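Local coordinates for protein CbsA (Xanthomonas oryzae pv. oryzae, PDB 5XYH) that probably hydrolyses beta-1,4 linkages of cellulose from the chain ends to release cellobiose, as a family 6 exoglucanase that degrades plant cell walls, at residues A[171-183]-A[211-223]. Sequence-based numbering, arbitrary orientation.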
# COMPACT_ATOMS: atom_id res chain seq x y z
N TYR A 171 -15.49 9.24 6.70
CA TYR A 171 -14.13 8.70 6.68
C TYR A 171 -13.50 8.79 8.07
O TYR A 171 -12.97 7.80 8.58
CB TYR A 171 -13.25 9.45 5.68
CG TYR A 171 -13.27 8.90 4.28
CD1 TYR A 171 -14.32 8.12 3.82
CD2 TYR A 171 -12.22 9.19 3.39
CE1 TYR A 171 -14.34 7.64 2.51
CE2 TYR A 171 -12.22 8.71 2.09
CZ TYR A 171 -13.28 7.94 1.65
OH TYR A 171 -13.27 7.48 0.36
N GLU A 172 -13.58 9.96 8.70
CA GLU A 172 -12.98 10.14 10.02
C GLU A 172 -13.67 9.27 11.06
O GLU A 172 -13.01 8.74 11.96
CB GLU A 172 -13.04 11.62 10.42
CG GLU A 172 -12.17 12.50 9.53
CD GLU A 172 -12.47 13.98 9.67
OE1 GLU A 172 -11.83 14.63 10.51
OE2 GLU A 172 -13.34 14.49 8.90
N ALA A 173 -14.99 9.10 10.94
CA ALA A 173 -15.71 8.25 11.89
C ALA A 173 -15.31 6.79 11.72
O ALA A 173 -15.13 6.08 12.71
CB ALA A 173 -17.22 8.41 11.73
N GLY A 174 -15.15 6.34 10.47
CA GLY A 174 -14.72 4.97 10.23
C GLY A 174 -13.32 4.68 10.75
O GLY A 174 -13.08 3.62 11.34
N ILE A 175 -12.38 5.59 10.52
CA ILE A 175 -11.02 5.39 11.01
C ILE A 175 -11.01 5.33 12.54
O ILE A 175 -10.37 4.47 13.14
CB ILE A 175 -10.07 6.49 10.50
CG1 ILE A 175 -10.04 6.55 8.98
CG2 ILE A 175 -8.67 6.28 11.10
CD1 ILE A 175 -9.10 5.59 8.32
N LYS A 176 -11.72 6.26 13.18
CA LYS A 176 -11.74 6.29 14.63
C LYS A 176 -12.26 4.98 15.20
O LYS A 176 -11.69 4.42 16.14
CB LYS A 176 -12.58 7.48 15.13
CG LYS A 176 -12.86 7.45 16.62
CD LYS A 176 -13.87 8.51 17.02
CE LYS A 176 -13.92 8.63 18.53
NZ LYS A 176 -14.79 9.73 19.01
N TYR A 177 -13.35 4.46 14.62
CA TYR A 177 -13.92 3.22 15.12
C TYR A 177 -12.97 2.04 14.89
O TYR A 177 -12.79 1.20 15.77
CB TYR A 177 -15.27 2.97 14.44
CG TYR A 177 -16.09 1.86 15.06
CD1 TYR A 177 -16.96 2.13 16.10
CD2 TYR A 177 -16.00 0.56 14.60
CE1 TYR A 177 -17.71 1.14 16.69
CE2 TYR A 177 -16.75 -0.45 15.18
CZ TYR A 177 -17.61 -0.16 16.22
OH TYR A 177 -18.37 -1.15 16.79
N ALA A 178 -12.37 1.97 13.69
CA ALA A 178 -11.39 0.93 13.42
C ALA A 178 -10.26 0.98 14.44
O ALA A 178 -9.90 -0.04 15.03
CB ALA A 178 -10.85 1.07 12.00
N LEU A 179 -9.70 2.17 14.67
CA LEU A 179 -8.58 2.26 15.60
C LEU A 179 -9.00 1.88 17.01
O LEU A 179 -8.29 1.13 17.69
CB LEU A 179 -7.96 3.66 15.59
CG LEU A 179 -7.16 4.03 14.32
CD1 LEU A 179 -6.74 5.48 14.41
CD2 LEU A 179 -5.96 3.12 14.08
N ASP A 180 -10.17 2.34 17.45
CA ASP A 180 -10.64 2.03 18.81
C ASP A 180 -10.76 0.52 19.01
O ASP A 180 -10.25 -0.04 19.98
CB ASP A 180 -11.98 2.71 19.08
CG ASP A 180 -11.84 4.13 19.60
OD1 ASP A 180 -10.73 4.48 20.07
OD2 ASP A 180 -12.83 4.89 19.55
N LYS A 181 -11.43 -0.16 18.07
CA LYS A 181 -11.73 -1.57 18.28
C LYS A 181 -10.50 -2.45 18.08
O LYS A 181 -10.36 -3.47 18.75
CB LYS A 181 -12.86 -2.01 17.34
CG LYS A 181 -14.16 -1.26 17.58
CD LYS A 181 -14.90 -1.81 18.78
CE LYS A 181 -15.23 -3.29 18.54
NZ LYS A 181 -16.23 -3.85 19.49
N LEU A 182 -9.60 -2.05 17.19
CA LEU A 182 -8.43 -2.86 16.91
C LEU A 182 -7.31 -2.59 17.91
O LEU A 182 -6.65 -3.54 18.36
CB LEU A 182 -7.96 -2.61 15.47
CG LEU A 182 -8.99 -3.06 14.42
CD1 LEU A 182 -8.63 -2.50 13.05
CD2 LEU A 182 -9.09 -4.57 14.36
N HIS A 183 -7.12 -1.33 18.31
CA HIS A 183 -6.10 -1.04 19.32
C HIS A 183 -6.44 -1.68 20.67
O HIS A 183 -5.53 -1.93 21.46
CB HIS A 183 -5.91 0.47 19.50
CG HIS A 183 -4.91 0.82 20.57
ND1 HIS A 183 -3.58 0.48 20.47
CD2 HIS A 183 -5.05 1.44 21.76
CE1 HIS A 183 -2.94 0.89 21.55
NE2 HIS A 183 -3.81 1.48 22.35
N SER A 211 -2.60 17.83 10.62
CA SER A 211 -3.65 18.08 11.59
C SER A 211 -4.82 17.11 11.44
O SER A 211 -5.47 16.76 12.43
CB SER A 211 -4.14 19.52 11.51
OG SER A 211 -5.21 19.64 10.58
N LEU A 212 -5.09 16.65 10.21
CA LEU A 212 -6.13 15.65 10.00
C LEU A 212 -5.79 14.35 10.70
O LEU A 212 -6.58 13.83 11.49
CB LEU A 212 -6.35 15.40 8.50
CG LEU A 212 -7.27 14.23 8.14
CD1 LEU A 212 -8.67 14.45 8.68
CD2 LEU A 212 -7.31 14.05 6.62
N TYR A 213 -4.62 13.78 10.40
CA TYR A 213 -4.24 12.54 11.06
C TYR A 213 -4.16 12.73 12.57
O TYR A 213 -4.58 11.86 13.34
CB TYR A 213 -2.90 12.03 10.51
CG TYR A 213 -3.07 11.32 9.18
CD1 TYR A 213 -3.19 12.03 7.99
CD2 TYR A 213 -3.13 9.94 9.12
CE1 TYR A 213 -3.36 11.38 6.77
CE2 TYR A 213 -3.29 9.28 7.91
CZ TYR A 213 -3.41 9.98 6.75
OH TYR A 213 -3.57 9.28 5.56
N THR A 214 -3.65 13.87 13.01
CA THR A 214 -3.55 14.09 14.46
C THR A 214 -4.93 14.16 15.09
O THR A 214 -5.20 13.49 16.09
CB THR A 214 -2.75 15.37 14.74
OG1 THR A 214 -1.44 15.23 14.19
CG2 THR A 214 -2.64 15.60 16.24
N ARG A 215 -5.84 14.93 14.48
CA ARG A 215 -7.19 15.07 15.02
C ARG A 215 -7.92 13.74 15.07
O ARG A 215 -8.62 13.44 16.05
CB ARG A 215 -7.96 16.08 14.17
CG ARG A 215 -9.41 16.23 14.53
CD ARG A 215 -10.03 17.36 13.73
NE ARG A 215 -10.17 17.05 12.30
CZ ARG A 215 -9.43 17.59 11.33
NH1 ARG A 215 -8.48 18.46 11.63
NH2 ARG A 215 -9.65 17.26 10.07
N VAL A 216 -7.77 12.90 14.03
CA VAL A 216 -8.51 11.64 14.00
C VAL A 216 -8.01 10.70 15.08
O VAL A 216 -8.80 10.13 15.85
CB VAL A 216 -8.42 10.99 12.61
CG1 VAL A 216 -8.96 9.55 12.67
CG2 VAL A 216 -9.18 11.81 11.59
N VAL A 217 -6.69 10.49 15.16
CA VAL A 217 -6.18 9.52 16.13
C VAL A 217 -6.29 10.08 17.55
O VAL A 217 -6.55 9.33 18.49
CB VAL A 217 -4.74 9.12 15.78
CG1 VAL A 217 -4.28 7.99 16.70
CG2 VAL A 217 -4.63 8.70 14.33
N GLN A 218 -6.11 11.39 17.72
CA GLN A 218 -6.22 11.96 19.06
C GLN A 218 -7.62 11.75 19.63
O GLN A 218 -7.77 11.54 20.84
CB GLN A 218 -5.87 13.45 19.04
CG GLN A 218 -5.98 14.11 20.41
CD GLN A 218 -5.58 15.58 20.42
OE1 GLN A 218 -5.17 16.14 19.39
NE2 GLN A 218 -5.70 16.22 21.59
N GLY A 219 -8.64 11.75 18.78
CA GLY A 219 -9.99 11.56 19.26
C GLY A 219 -10.35 10.14 19.64
O GLY A 219 -11.42 9.93 20.20
N THR A 220 -9.49 9.16 19.33
CA THR A 220 -9.76 7.80 19.74
C THR A 220 -9.67 7.70 21.26
O THR A 220 -9.20 8.62 21.93
CB THR A 220 -8.79 6.82 19.07
OG1 THR A 220 -7.45 7.08 19.51
CG2 THR A 220 -8.85 6.94 17.55
N ALA A 221 -10.11 6.57 21.81
CA ALA A 221 -10.12 6.43 23.27
C ALA A 221 -8.71 6.56 23.85
O ALA A 221 -8.50 7.27 24.83
CB ALA A 221 -10.75 5.09 23.66
N ALA A 222 -7.72 5.90 23.23
CA ALA A 222 -6.35 5.94 23.72
C ALA A 222 -5.54 7.10 23.14
O ALA A 222 -4.35 7.21 23.44
CB ALA A 222 -5.64 4.62 23.40
N GLY A 223 -6.16 7.98 22.35
CA GLY A 223 -5.38 9.06 21.77
C GLY A 223 -4.35 8.54 20.78
O GLY A 223 -4.55 7.51 20.12
O HOH W 1 -8.27 3.73 21.20
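Glu172 OE1 lies in the plane of the Arg215 guanidinium, at its edge, while the carboxylate itself is turned 75° away from that plane. NE and NH2 both point at this one oxygen, each 3.4 Å from OE1, so the salt bridge is forked but its two hydrogen bonds are weak. A second flat group, the His183 ring, receives Ala222 CB obliquely, with CD2 3.6 Å from that methyl.

The pairing is one of neighbouring outer helices in the distorted beta/alpha barrel of glycoside hydrolase family 6: helices 170-183 and 206-218 are linked through strand 188-193, which is parallel to both 140-145 and 229-232. The axes of segments 171-183 and 211-218 approach to 9.3 Å and cross at -50°. Next to the salt bridge, Val216 divides its methyls: CG1 meets Ile175 CG2 at 3.6 Å, and CG2 lies against the aliphatic CG of Glu172. Farther along, Leu179 CD1 reaches Val217 CG2, the two side chains crossing nearly at right angles; Ile175 and Leu179 also touch Met192 of strand 188-193, which places this apolar seam against the sheet.

Past helix 206-218 the chain enters a type I turn, Thr220 to Gly223. Set between the backbone N and the carbonyl carbon (chi1 64°), Thr220 OG1 turns back to donate to Val217 O at 2.6 Å, in the carbonyl plane, and CG2 is directed at Leu179 CB. Val217 O is shared by OG1 and the backbone N of Thr220; the bonds of OG1, including one with Ser226 OG, probably hold the rotamer. Asp180 holds the turn from the other helix: the N-H of Ala221 meets OD1 on its syn side, nearly straight, and a water that donates to OD1 accepts from Ala222 N, 3.0 Å from the water oxygen.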